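Class B carbapenemase GOB-18 (Elizabethkingia meningoseptica, PDB 5K0W) probably hydrolyses beta-lactam antibiotics, carbapenems among them, at an active site that holds two zinc ions. Local coordinates at residues Ile76-Ile81 and Gln108-Glu113; Asn199-Ile204 and Gly227-Leu232; Glu189-Arg194 and Leu261-Gln266; Ala123-Leu128 and Val148-Thr153; Gln157-Ile160 and Ile165-Thr168. One frame throughout, in Å; residues are numbered along the deposited sequence.

Interaction 1: residues Ile76-Ile81 and Gln108-Glu113; sequences IIKANI and QDFKTE
Lys78 and Glu113 supply the polar part of this contact, Ile77 and Phe110 the apolar part. The polar part is a salt bridge. Lys78 NZ lies 3.2 Å from Glu113 OE1 and meets it on the syn side, 16° out of the carboxylate plane. The lysine chain bends at its third torsion (chi3 70°), which carries NZ across to the acid. The glutamate chain is extended beyond CG, and the two side chains cross at about a right angle.

The apolar part is one branch against one ring. Ile77 CG2 sits 3.6 Å from Phe110 CZ and comes to the ring obliquely. CG2 is the branch anti to the backbone N. This pair is buried, whereas the salt bridge is partly exposed. The helix axes stay 12.3 Å apart at their closest, with 56° between their directions, and the gap is spanned by side chains from both helices.

Helices 73-83 and 107-114 lie side by side on the larger sheet. Phe110 reaches Leu65 of strand 62-66 and Ile91 and Leu94 of strand 91-95. Phe74 of the first helix meets the Phe110 ring edge-to-face, and Tyr88 touches both Lys78 and Glu113.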
# COMPACT_ATOMS: atom_id res chain seq x y z
N ILE A 76 -0.61 15.37 7.67
CA ILE A 76 -1.84 15.15 6.90
C ILE A 76 -2.62 13.92 7.38
O ILE A 76 -3.81 14.04 7.65
CB ILE A 76 -1.57 15.10 5.36
CG1 ILE A 76 -1.04 16.45 4.84
CG2 ILE A 76 -2.84 14.66 4.59
CD1 ILE A 76 -0.44 16.41 3.41
N ILE A 77 -1.95 12.74 7.47
CA ILE A 77 -2.59 11.49 7.90
C ILE A 77 -3.08 11.63 9.32
O ILE A 77 -4.22 11.26 9.61
CB ILE A 77 -1.73 10.23 7.63
CG1 ILE A 77 -1.53 10.06 6.11
CG2 ILE A 77 -2.36 8.95 8.23
CD1 ILE A 77 -0.32 9.40 5.71
N LYS A 78 -2.25 12.22 10.19
CA LYS A 78 -2.59 12.47 11.59
C LYS A 78 -3.83 13.34 11.70
O LYS A 78 -4.73 13.00 12.47
CB LYS A 78 -1.40 13.09 12.32
CG LYS A 78 -0.82 12.18 13.40
CD LYS A 78 0.61 12.51 13.73
CE LYS A 78 0.83 13.81 14.46
NZ LYS A 78 2.23 14.29 14.31
N ALA A 79 -3.91 14.39 10.87
CA ALA A 79 -5.03 15.34 10.82
C ALA A 79 -6.30 14.67 10.29
O ALA A 79 -7.39 14.93 10.82
CB ALA A 79 -4.67 16.53 9.95
N ASN A 80 -6.16 13.82 9.25
CA ASN A 80 -7.25 13.06 8.63
C ASN A 80 -7.85 12.07 9.63
O ASN A 80 -9.08 11.98 9.73
CB ASN A 80 -6.76 12.33 7.37
CG ASN A 80 -6.56 13.19 6.14
OD1 ASN A 80 -6.92 14.37 6.09
ND2 ASN A 80 -5.99 12.62 5.08
N ILE A 81 -6.98 11.36 10.41
CA ILE A 81 -7.42 10.42 11.44
C ILE A 81 -8.29 11.14 12.48
O ILE A 81 -9.39 10.67 12.76
CB ILE A 81 -6.25 9.60 12.05
CG1 ILE A 81 -5.64 8.65 10.97
CG2 ILE A 81 -6.72 8.81 13.29
CD1 ILE A 81 -4.32 7.95 11.31
N GLN A 108 8.39 5.57 10.20
CA GLN A 108 9.19 5.72 11.40
C GLN A 108 8.54 6.73 12.34
O GLN A 108 8.47 6.48 13.54
CB GLN A 108 10.65 6.12 11.08
CG GLN A 108 11.58 6.08 12.30
CD GLN A 108 11.64 4.74 12.99
OE1 GLN A 108 11.19 3.73 12.48
NE2 GLN A 108 12.19 4.70 14.19
N ASP A 109 8.04 7.84 11.77
CA ASP A 109 7.34 8.92 12.47
C ASP A 109 6.16 8.32 13.24
O ASP A 109 5.99 8.62 14.42
CB ASP A 109 6.88 10.00 11.48
CG ASP A 109 8.00 10.74 10.73
OD1 ASP A 109 9.16 10.73 11.22
OD2 ASP A 109 7.70 11.37 9.68
N PHE A 110 5.39 7.41 12.59
CA PHE A 110 4.27 6.71 13.21
C PHE A 110 4.73 5.72 14.28
O PHE A 110 4.18 5.75 15.39
CB PHE A 110 3.39 6.00 12.16
CG PHE A 110 2.28 6.89 11.66
CD1 PHE A 110 1.20 7.20 12.47
CD2 PHE A 110 2.33 7.42 10.38
CE1 PHE A 110 0.18 8.06 12.01
CE2 PHE A 110 1.31 8.27 9.92
CZ PHE A 110 0.24 8.59 10.74
N LYS A 111 5.74 4.88 13.97
CA LYS A 111 6.26 3.88 14.91
C LYS A 111 6.74 4.49 16.23
O LYS A 111 6.43 3.93 17.28
CB LYS A 111 7.34 3.00 14.28
CG LYS A 111 7.33 1.59 14.83
CD LYS A 111 8.59 0.84 14.47
CE LYS A 111 8.89 -0.27 15.44
NZ LYS A 111 10.25 -0.83 15.24
N THR A 112 7.46 5.64 16.18
CA THR A 112 7.97 6.31 17.38
C THR A 112 6.87 7.02 18.18
O THR A 112 6.81 6.87 19.40
CB THR A 112 9.21 7.22 17.11
OG1 THR A 112 8.86 8.38 16.36
CG2 THR A 112 10.35 6.49 16.42
N GLU A 113 6.00 7.77 17.50
CA GLU A 113 4.93 8.54 18.15
C GLU A 113 3.77 7.73 18.72
O GLU A 113 3.06 8.25 19.59
CB GLU A 113 4.41 9.65 17.22
CG GLU A 113 5.09 10.98 17.47
CD GLU A 113 4.57 12.15 16.65
OE1 GLU A 113 3.33 12.34 16.58
OE2 GLU A 113 5.41 12.91 16.11

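Interaction 2: residues Asn199-Ile204 and Gly227-Leu232; sequences NMPSVI and GVMKKL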
# COMPACT_ATOMS: atom_id res chain seq x y z
N ASN A 199 -1.97 -3.99 -4.57
CA ASN A 199 -0.76 -3.32 -5.00
C ASN A 199 -0.61 -3.75 -6.47
O ASN A 199 -0.14 -4.86 -6.75
CB ASN A 199 0.46 -3.64 -4.16
CG ASN A 199 1.59 -2.69 -4.46
OD1 ASN A 199 1.61 -1.54 -4.03
ND2 ASN A 199 2.46 -3.09 -5.36
N MET A 200 -1.10 -2.90 -7.38
CA MET A 200 -1.10 -3.12 -8.83
C MET A 200 0.29 -3.43 -9.38
O MET A 200 1.25 -2.73 -9.06
CB MET A 200 -1.79 -1.96 -9.58
CG MET A 200 -3.25 -1.71 -9.17
SD MET A 200 -4.31 -3.19 -9.15
CE MET A 200 -4.63 -3.42 -10.96
N PRO A 201 0.43 -4.55 -10.14
CA PRO A 201 1.76 -4.96 -10.59
C PRO A 201 2.33 -4.22 -11.80
O PRO A 201 2.45 -4.77 -12.90
CB PRO A 201 1.59 -6.47 -10.79
CG PRO A 201 0.15 -6.64 -11.15
CD PRO A 201 -0.62 -5.51 -10.56
N SER A 202 2.72 -2.96 -11.60
CA SER A 202 3.37 -2.12 -12.62
C SER A 202 4.90 -2.36 -12.66
O SER A 202 5.48 -2.85 -11.68
CB SER A 202 3.04 -0.65 -12.40
OG SER A 202 3.09 -0.28 -11.04
N VAL A 203 5.54 -2.03 -13.80
CA VAL A 203 6.99 -2.19 -14.01
C VAL A 203 7.70 -0.82 -13.94
O VAL A 203 7.41 0.05 -14.76
CB VAL A 203 7.35 -3.00 -15.30
CG1 VAL A 203 8.87 -3.12 -15.50
CG2 VAL A 203 6.72 -4.38 -15.27
N ILE A 204 8.63 -0.66 -12.97
CA ILE A 204 9.40 0.58 -12.73
C ILE A 204 10.78 0.64 -13.42
O ILE A 204 11.37 1.72 -13.51
CB ILE A 204 9.47 0.95 -11.22
CG1 ILE A 204 10.32 -0.07 -10.41
CG2 ILE A 204 8.03 1.07 -10.67
CD1 ILE A 204 10.58 0.29 -8.98
N GLY A 227 -0.85 -14.22 -12.30
CA GLY A 227 -1.63 -15.44 -12.15
C GLY A 227 -2.54 -15.41 -10.94
O GLY A 227 -3.76 -15.54 -11.07
N VAL A 228 -1.96 -15.19 -9.77
CA VAL A 228 -2.65 -15.16 -8.47
C VAL A 228 -3.68 -13.99 -8.35
O VAL A 228 -4.77 -14.19 -7.79
CB VAL A 228 -1.60 -15.25 -7.32
CG1 VAL A 228 -0.70 -14.02 -7.25
CG2 VAL A 228 -2.24 -15.55 -5.97
N MET A 229 -3.37 -12.81 -8.93
CA MET A 229 -4.25 -11.65 -8.88
C MET A 229 -5.54 -11.77 -9.72
O MET A 229 -6.56 -11.17 -9.35
CB MET A 229 -3.49 -10.34 -9.14
CG MET A 229 -2.74 -9.82 -7.93
SD MET A 229 -1.80 -8.29 -8.20
CE MET A 229 -2.99 -7.04 -7.70
N LYS A 230 -5.51 -12.53 -10.82
CA LYS A 230 -6.67 -12.76 -11.71
C LYS A 230 -7.70 -13.71 -11.08
O LYS A 230 -8.86 -13.70 -11.48
CB LYS A 230 -6.20 -13.37 -13.05
CG LYS A 230 -5.72 -12.34 -14.08
CD LYS A 230 -4.89 -12.97 -15.21
CE LYS A 230 -5.69 -13.55 -16.36
NZ LYS A 230 -4.82 -14.20 -17.38
N LYS A 231 -7.26 -14.54 -10.10
CA LYS A 231 -8.09 -15.55 -9.41
C LYS A 231 -8.63 -15.12 -8.04
O LYS A 231 -9.19 -15.95 -7.32
CB LYS A 231 -7.38 -16.93 -9.31
CG LYS A 231 -6.30 -17.26 -10.34
CD LYS A 231 -6.41 -18.65 -10.98
CE LYS A 231 -5.70 -19.75 -10.21
NZ LYS A 231 -6.64 -20.50 -9.31
N LEU A 232 -8.50 -13.83 -7.70
CA LEU A 232 -8.97 -13.30 -6.41
C LEU A 232 -10.47 -13.05 -6.42
O LEU A 232 -11.03 -12.63 -7.45
CB LEU A 232 -8.21 -12.01 -5.99
CG LEU A 232 -6.70 -12.13 -5.72
CD1 LEU A 232 -6.05 -10.77 -5.61
CD2 LEU A 232 -6.41 -12.96 -4.46
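The puckered pyrrolidine ring of Pro201 turns its CG-CD side to the sulfur of Met229. The ring atom CD is 3.8 Å from Met229 SD, and CG of the same ring is 3.9 Å from that sulfur. Ring and thioether reach toward each other from the two segments. The flat group here is the side-chain amide of Asn199, which is turned to the zinc site. Its OD1 accepts from Gln98 NE2 and is also hydrogen-bonded to Ser240 OG. Gln98 is a zinc ligand, so Asn199 is a second-shell residue that can help hold it in position.

Asn199 meets Met229 through its backbone instead: the carbonyl oxygen Asn199 O is 3.7 Å from Met229 CE. The methionine chain runs straight at its second torsion and then bends at the sulfur (chi3 93°), and this turns the methyl to that oxygen. Met200 adds a looser touch, with its SD 4.3 Å from Met229 CE.

The loop turns sharply here, since Pro201 is the centre of an inverse gamma turn and Ser202 N bonds to Met200 O. Met229 stands near the end of helix 218-230. It also packs on Leu272 of helix 265-284, Ala198 of strand 192-198 and His172.

The contact is buried van der Waals packing by two thioethers, a proline ring and one backbone carbonyl oxygen. The loop begins at Asn199, whose amide is hydrogen-bonded to the zinc ligand Gln98. No directional bond joins the two segments, so their contact rests on shape and burial.

Interaction 3: residues Glu189-Arg194 and Leu261-Gln266; sequences EKRKYR and LFMDKQ
Met263 is the residue of 261-266 that touches Arg191 and Tyr193. Ahead of it, Leu261 lays CB over the centre of one face of the Phe262 ring. Phe262 itself packs on Ile236 of strand 236-239 and on Ile40 of strand 38-41.

Met263 then extends its chain beyond CG and makes the contact with its terminal methyl. Met263 CE lies at the edge of the Tyr193 ring, in its plane, 3.5 Å from CE2. The two side chains cross at about a right angle. The same methyl also sits over a face of the Arg191 guanidinium, 3.6 Å from NH2. Tyr193 CD2 lies over the same face, toward its rim, 3.4 Å above the plane, and the ring and the guanidinium lie nearly parallel.

The guanidinium is fixed by its own segment. Arg191 NE is 2.9 Å and Arg191 NH1 3.0 Å from Lys192 O, a side-on grip on one carbonyl oxygen that lies in the guanidinium plane. The bend at chi3 (-61°) brings the group back to that oxygen. NH1 also forms a salt bridge with Asp235, and Tyr193 OH is hydrogen-bonded to Asp188.

Asp264 follows as the centre of an inverse gamma turn, and its carbonyl oxygen takes a bond from Trp237 NE1.

The contact thus joins the start of strand 192-198, in the smaller sheet, to the turn leading into C-terminal helix 265-284, a packing of sheet against connecting turn within the alpha-beta/beta-alpha fold of metallo-beta-lactamases.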
# COMPACT_ATOMS: atom_id res chain seq x y z
N GLU A 189 -24.04 -1.77 8.93
CA GLU A 189 -25.39 -2.09 9.42
C GLU A 189 -26.17 -2.95 8.41
O GLU A 189 -26.96 -3.80 8.81
CB GLU A 189 -26.15 -0.79 9.78
CG GLU A 189 -25.77 0.46 8.97
CD GLU A 189 -24.44 1.16 9.23
OE1 GLU A 189 -23.99 1.21 10.40
OE2 GLU A 189 -23.83 1.64 8.24
N LYS A 190 -25.89 -2.75 7.11
CA LYS A 190 -26.48 -3.41 5.95
C LYS A 190 -25.92 -4.82 5.64
O LYS A 190 -26.70 -5.78 5.60
CB LYS A 190 -26.38 -2.46 4.72
CG LYS A 190 -26.86 -3.09 3.40
CD LYS A 190 -27.03 -2.07 2.26
CE LYS A 190 -27.41 -2.73 0.98
NZ LYS A 190 -26.36 -2.57 -0.07
N ARG A 191 -24.60 -4.95 5.39
CA ARG A 191 -23.97 -6.22 4.95
C ARG A 191 -22.49 -6.37 5.32
O ARG A 191 -21.89 -5.49 5.94
CB ARG A 191 -24.11 -6.35 3.41
CG ARG A 191 -23.77 -5.04 2.65
CD ARG A 191 -23.53 -5.21 1.17
NE ARG A 191 -22.39 -6.10 0.94
CZ ARG A 191 -21.99 -6.51 -0.25
NH1 ARG A 191 -20.97 -7.35 -0.36
NH2 ARG A 191 -22.60 -6.08 -1.35
N LYS A 192 -21.89 -7.50 4.90
CA LYS A 192 -20.47 -7.84 5.02
C LYS A 192 -19.84 -7.52 3.65
O LYS A 192 -20.55 -7.51 2.64
CB LYS A 192 -20.28 -9.34 5.34
CG LYS A 192 -20.63 -9.71 6.78
CD LYS A 192 -20.42 -11.20 7.05
CE LYS A 192 -21.07 -11.69 8.32
NZ LYS A 192 -20.30 -11.30 9.54
N TYR A 193 -18.53 -7.23 3.62
CA TYR A 193 -17.80 -6.89 2.39
C TYR A 193 -16.42 -7.52 2.41
O TYR A 193 -15.66 -7.26 3.33
CB TYR A 193 -17.57 -5.37 2.26
CG TYR A 193 -18.79 -4.48 2.36
CD1 TYR A 193 -19.19 -3.95 3.57
CD2 TYR A 193 -19.47 -4.08 1.21
CE1 TYR A 193 -20.27 -3.07 3.66
CE2 TYR A 193 -20.53 -3.18 1.28
CZ TYR A 193 -20.93 -2.68 2.51
OH TYR A 193 -21.98 -1.81 2.57
N ARG A 194 -16.08 -8.29 1.37
CA ARG A 194 -14.75 -8.85 1.22
C ARG A 194 -13.94 -7.77 0.51
O ARG A 194 -14.18 -7.48 -0.67
CB ARG A 194 -14.77 -10.18 0.45
CG ARG A 194 -13.41 -10.85 0.28
CD ARG A 194 -13.60 -12.34 0.11
NE ARG A 194 -12.37 -13.07 -0.20
CZ ARG A 194 -11.53 -13.55 0.72
NH1 ARG A 194 -10.44 -14.22 0.34
NH2 ARG A 194 -11.76 -13.35 2.02
N LEU A 261 -19.23 2.40 -5.13
CA LEU A 261 -18.28 3.09 -6.00
C LEU A 261 -17.05 2.20 -6.19
O LEU A 261 -16.44 2.22 -7.25
CB LEU A 261 -17.82 4.42 -5.37
CG LEU A 261 -18.85 5.54 -5.25
CD1 LEU A 261 -18.37 6.58 -4.27
CD2 LEU A 261 -19.16 6.17 -6.62
N PHE A 262 -16.72 1.41 -5.15
CA PHE A 262 -15.55 0.54 -5.12
C PHE A 262 -15.84 -0.94 -5.38
O PHE A 262 -15.03 -1.81 -5.08
CB PHE A 262 -14.73 0.80 -3.84
CG PHE A 262 -14.61 2.28 -3.55
CD1 PHE A 262 -13.82 3.10 -4.36
CD2 PHE A 262 -15.34 2.87 -2.53
CE1 PHE A 262 -13.76 4.48 -4.14
CE2 PHE A 262 -15.26 4.25 -2.30
CZ PHE A 262 -14.46 5.04 -3.10
N MET A 263 -16.98 -1.19 -6.03
CA MET A 263 -17.46 -2.53 -6.39
C MET A 263 -17.37 -2.74 -7.90
O MET A 263 -18.08 -3.58 -8.45
CB MET A 263 -18.89 -2.73 -5.90
CG MET A 263 -18.99 -2.76 -4.41
SD MET A 263 -20.65 -3.16 -3.89
CE MET A 263 -20.35 -3.43 -2.19
N ASP A 264 -16.50 -1.98 -8.57
CA ASP A 264 -16.32 -2.07 -10.01
C ASP A 264 -15.26 -3.13 -10.29
O ASP A 264 -14.13 -2.81 -10.69
CB ASP A 264 -16.01 -0.69 -10.62
CG ASP A 264 -14.80 0.05 -10.06
OD1 ASP A 264 -14.47 -0.15 -8.86
OD2 ASP A 264 -14.19 0.86 -10.81
N LYS A 265 -15.63 -4.40 -10.03
CA LYS A 265 -14.78 -5.58 -10.22
C LYS A 265 -14.19 -5.66 -11.63
O LYS A 265 -13.00 -5.93 -11.75
CB LYS A 265 -15.54 -6.87 -9.89
CG LYS A 265 -15.85 -7.05 -8.42
CD LYS A 265 -15.97 -8.54 -8.09
CE LYS A 265 -17.31 -8.88 -7.51
NZ LYS A 265 -17.32 -10.24 -6.91
N GLN A 266 -14.99 -5.39 -12.68
CA GLN A 266 -14.50 -5.46 -14.06
C GLN A 266 -13.37 -4.50 -14.37
O GLN A 266 -12.50 -4.85 -15.17
CB GLN A 266 -15.63 -5.44 -15.10
CG GLN A 266 -16.37 -6.79 -15.23
CD GLN A 266 -15.47 -8.01 -15.19
OE1 GLN A 266 -14.60 -8.22 -16.04
NE2 GLN A 266 -15.65 -8.85 -14.17

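Interaction 4: residues Ala123-Leu128 and Val148-Thr153; sequences ADVDVL and VTPDKT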
# COMPACT_ATOMS: atom_id res chain seq x y z
N ALA A 123 10.24 -10.48 2.19
CA ALA A 123 11.06 -10.05 1.06
C ALA A 123 11.47 -8.57 1.03
O ALA A 123 12.43 -8.24 0.33
CB ALA A 123 10.39 -10.43 -0.24
N ASP A 124 10.77 -7.68 1.76
CA ASP A 124 11.08 -6.24 1.77
C ASP A 124 11.86 -5.73 3.00
O ASP A 124 12.17 -4.54 3.07
CB ASP A 124 9.82 -5.41 1.50
CG ASP A 124 9.55 -5.08 0.03
OD1 ASP A 124 10.53 -5.11 -0.80
OD2 ASP A 124 8.39 -4.71 -0.29
N VAL A 125 12.20 -6.63 3.93
CA VAL A 125 12.94 -6.34 5.16
C VAL A 125 14.19 -5.47 5.00
O VAL A 125 14.28 -4.43 5.66
CB VAL A 125 13.17 -7.64 5.96
CG1 VAL A 125 14.36 -7.55 6.91
CG2 VAL A 125 11.91 -8.01 6.72
N ASP A 126 15.15 -5.88 4.13
CA ASP A 126 16.40 -5.14 3.90
C ASP A 126 16.17 -3.73 3.37
O ASP A 126 16.80 -2.81 3.89
CB ASP A 126 17.41 -5.95 3.07
CG ASP A 126 18.11 -7.06 3.86
OD1 ASP A 126 18.30 -6.89 5.10
OD2 ASP A 126 18.45 -8.11 3.26
N VAL A 127 15.22 -3.55 2.43
CA VAL A 127 14.87 -2.22 1.91
C VAL A 127 14.42 -1.27 3.06
O VAL A 127 14.81 -0.10 3.10
CB VAL A 127 13.82 -2.32 0.76
CG1 VAL A 127 13.35 -0.94 0.29
CG2 VAL A 127 14.38 -3.11 -0.41
N LEU A 128 13.66 -1.82 4.02
CA LEU A 128 13.15 -1.05 5.15
C LEU A 128 14.20 -0.69 6.19
O LEU A 128 14.20 0.44 6.70
CB LEU A 128 11.92 -1.71 5.76
CG LEU A 128 10.67 -1.55 4.90
CD1 LEU A 128 9.82 -2.77 4.93
CD2 LEU A 128 9.88 -0.31 5.30
N VAL A 148 13.27 1.80 9.01
CA VAL A 148 12.41 1.21 10.05
C VAL A 148 12.72 -0.29 10.22
O VAL A 148 13.07 -0.96 9.24
CB VAL A 148 10.89 1.56 9.85
CG1 VAL A 148 10.34 0.98 8.55
CG2 VAL A 148 10.04 1.12 11.03
N THR A 149 12.62 -0.79 11.47
CA THR A 149 12.87 -2.20 11.83
C THR A 149 11.56 -2.95 12.13
O THR A 149 10.90 -2.65 13.13
CB THR A 149 13.95 -2.28 12.89
OG1 THR A 149 15.16 -1.78 12.30
CG2 THR A 149 14.19 -3.69 13.40
N PRO A 150 11.15 -3.92 11.28
CA PRO A 150 9.89 -4.63 11.55
C PRO A 150 9.94 -5.50 12.80
O PRO A 150 10.96 -6.11 13.10
CB PRO A 150 9.65 -5.45 10.28
CG PRO A 150 10.99 -5.63 9.68
CD PRO A 150 11.77 -4.39 10.02
N ASP A 151 8.83 -5.51 13.54
CA ASP A 151 8.63 -6.29 14.76
C ASP A 151 8.28 -7.73 14.40
O ASP A 151 8.47 -8.63 15.22
CB ASP A 151 7.51 -5.66 15.62
CG ASP A 151 7.80 -4.23 16.01
OD1 ASP A 151 7.50 -3.33 15.20
OD2 ASP A 151 8.35 -4.02 17.11
N LYS A 152 7.75 -7.95 13.19
CA LYS A 152 7.38 -9.27 12.67
C LYS A 152 7.54 -9.29 11.17
O LYS A 152 7.43 -8.24 10.53
CB LYS A 152 5.92 -9.60 13.03
CG LYS A 152 5.73 -10.79 13.97
CD LYS A 152 4.25 -11.04 14.27
CE LYS A 152 3.56 -11.91 13.23
NZ LYS A 152 2.32 -12.53 13.76
N THR A 153 7.76 -10.48 10.61
CA THR A 153 7.87 -10.70 9.16
C THR A 153 6.74 -11.61 8.69
O THR A 153 6.37 -12.55 9.39
CB THR A 153 9.25 -11.20 8.75
OG1 THR A 153 9.55 -12.43 9.43
CG2 THR A 153 10.34 -10.16 8.99
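Leu128 and Val148 are tied by the one hydrogen bond between these segments. Val148 N donates to Leu128 O over 2.8 Å, with an N-H...O angle of 158°. The donor stands above the carbonyl plane, 39° out of it, and so does not lie on a lone pair. This bond links the helix backbone to the chain that leads into strand 152-154.

Apolar packing runs alongside. The side chains of Leu128 and Val148 lie side by side and point the same way, with Leu128 CD2 3.5 Å from Val148 CG1. That valine branch sits between the backbone N and the carbonyl carbon (chi1 63°), where it faces the leucine. Both residues are buried. Leu128 also packs on Val120 and Leu107, and Val148 on Phe118.

The two segments belong to a beta-alpha-beta unit: strand 117-121, helix 125-129 and strand 152-154, the last being an outermost strand of the larger sheet. The helix and the returning chain are brought together here, beside the parallel strands that they connect.

A second apolar patch lies nearer the start of the helix. Val125 CG2 touches a methyl of Thr153 and a ring methylene of Pro150. Thr153 CG2 is 3.5 Å from it and Pro150 CG 3.9 Å. Valine and threonine cross at about a right angle. Pro150 packs on Val120 as well.

A polar link lies just beyond this packing: Asp151 OD1 accepts from Phe118 N, which ties the returning chain to strand 117-121.

Interaction 5: residues Gln157-Ile160 and Ile165-Thr168; sequences QDKI and ITLT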
# COMPACT_ATOMS: atom_id res chain seq x y z
N GLN A 157 -0.26 -15.68 2.78
CA GLN A 157 -1.40 -16.25 3.50
C GLN A 157 -1.37 -16.08 5.00
O GLN A 157 -2.25 -16.63 5.67
CB GLN A 157 -1.65 -17.72 3.10
CG GLN A 157 -1.93 -17.96 1.63
CD GLN A 157 -3.10 -17.16 1.14
OE1 GLN A 157 -2.96 -16.32 0.25
NE2 GLN A 157 -4.28 -17.36 1.74
N ASP A 158 -0.39 -15.33 5.53
CA ASP A 158 -0.28 -15.07 6.97
C ASP A 158 -1.42 -14.18 7.41
O ASP A 158 -1.76 -13.25 6.70
CB ASP A 158 1.08 -14.46 7.35
CG ASP A 158 2.24 -15.46 7.40
OD1 ASP A 158 1.98 -16.67 7.32
OD2 ASP A 158 3.40 -15.02 7.56
N LYS A 159 -2.02 -14.51 8.56
CA LYS A 159 -3.15 -13.80 9.15
C LYS A 159 -2.70 -12.77 10.19
O LYS A 159 -1.87 -13.08 11.05
CB LYS A 159 -4.15 -14.80 9.75
CG LYS A 159 -5.18 -15.34 8.77
CD LYS A 159 -4.71 -16.59 8.04
CE LYS A 159 -5.79 -17.22 7.19
NZ LYS A 159 -5.85 -16.63 5.83
N ILE A 160 -3.24 -11.53 10.11
CA ILE A 160 -2.99 -10.43 11.06
C ILE A 160 -4.34 -10.22 11.75
O ILE A 160 -5.36 -10.00 11.08
CB ILE A 160 -2.48 -9.11 10.40
CG1 ILE A 160 -1.24 -9.34 9.48
CG2 ILE A 160 -2.20 -8.03 11.45
CD1 ILE A 160 -1.56 -9.25 7.99
N ILE A 165 -11.58 -8.25 13.35
CA ILE A 165 -10.92 -8.04 12.06
C ILE A 165 -9.76 -9.02 11.88
O ILE A 165 -8.95 -9.18 12.80
CB ILE A 165 -10.48 -6.55 11.95
CG1 ILE A 165 -11.63 -5.63 11.47
CG2 ILE A 165 -9.20 -6.34 11.12
CD1 ILE A 165 -12.01 -5.67 9.92
N THR A 166 -9.70 -9.68 10.71
CA THR A 166 -8.64 -10.60 10.30
C THR A 166 -8.21 -10.23 8.88
O THR A 166 -9.04 -10.26 7.97
CB THR A 166 -9.06 -12.08 10.39
OG1 THR A 166 -9.60 -12.35 11.69
CG2 THR A 166 -7.89 -13.03 10.12
N LEU A 167 -6.93 -9.88 8.70
CA LEU A 167 -6.38 -9.54 7.41
C LEU A 167 -5.47 -10.66 6.94
O LEU A 167 -4.74 -11.24 7.75
CB LEU A 167 -5.56 -8.24 7.51
CG LEU A 167 -6.23 -6.98 7.01
CD1 LEU A 167 -7.22 -6.47 8.00
CD2 LEU A 167 -5.22 -5.90 6.81
N THR A 168 -5.51 -10.97 5.65
CA THR A 168 -4.65 -11.99 5.07
C THR A 168 -3.71 -11.28 4.13
O THR A 168 -4.16 -10.50 3.28
CB THR A 168 -5.48 -13.09 4.35
OG1 THR A 168 -6.36 -13.70 5.28
CG2 THR A 168 -4.61 -14.17 3.73
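Ile160 and Leu167 form an antiparallel hydrogen-bonded pair, and each satisfies both backbone polar atoms of the other. Ile160 N donates to Leu167 O over 2.8 Å, and Leu167 N returns a bond of 2.9 Å to Ile160 O. Both bonds are nearly straight (168° and 172°), each donor in the carbonyl plane. Two CA-H groups add weaker contacts to the same oxygens: Lys159 CA is 3.3 Å from Leu167 O, and Thr166 CA is 3.4 Å from Ile160 O.

Lys159 and Thr168 make the adjacent non-hydrogen-bonded pair. Their side chains run alongside on one sheet face, and Lys159 NZ donates to Thr168 OG1 at 3.0 Å. Bends at chi2 (88°) and chi4 fold the lysine back. Asp158 OD2 accepts a hydrogen bond from Lys155 N. The backbones of Gln157 and Asp158 bond to Leu169, that of Thr168 to Ile183 of the next strand.

On the other face Ile160 CD1 lies 4.2 Å from Leu167 CB. There Ile160 packs on Ile93 and Leu167 on Leu95, both of the larger sheet.

In this hairpin Ile160 and Leu167 thus satisfy each other's backbone; apolar side chains face the larger sheet, and a lysine-hydroxyl bond lies on the other face.

Overall arrangement
Interaction 2 is wholly buried, with no hydrogen bond between its segments, and it lies nearest to zinc. The other four are partly buried. Interactions 1 and 4 both belong to the larger sheet and its helices, and they touch where Lys111 NZ probably bonds to Thr149 O. Interactions 3 and 5 reach the smaller sheet, where interaction 5 is strand pairing held by backbone bonds and interaction 3 is side-chain packing by one methionine. Interaction 2 is nested along the chain inside the loop that interaction 3 closes. A salt bridge crosses only interaction 1. Interactions 1 and 2 lie on opposite sides of the chain's centre, with centres 29 Å apart.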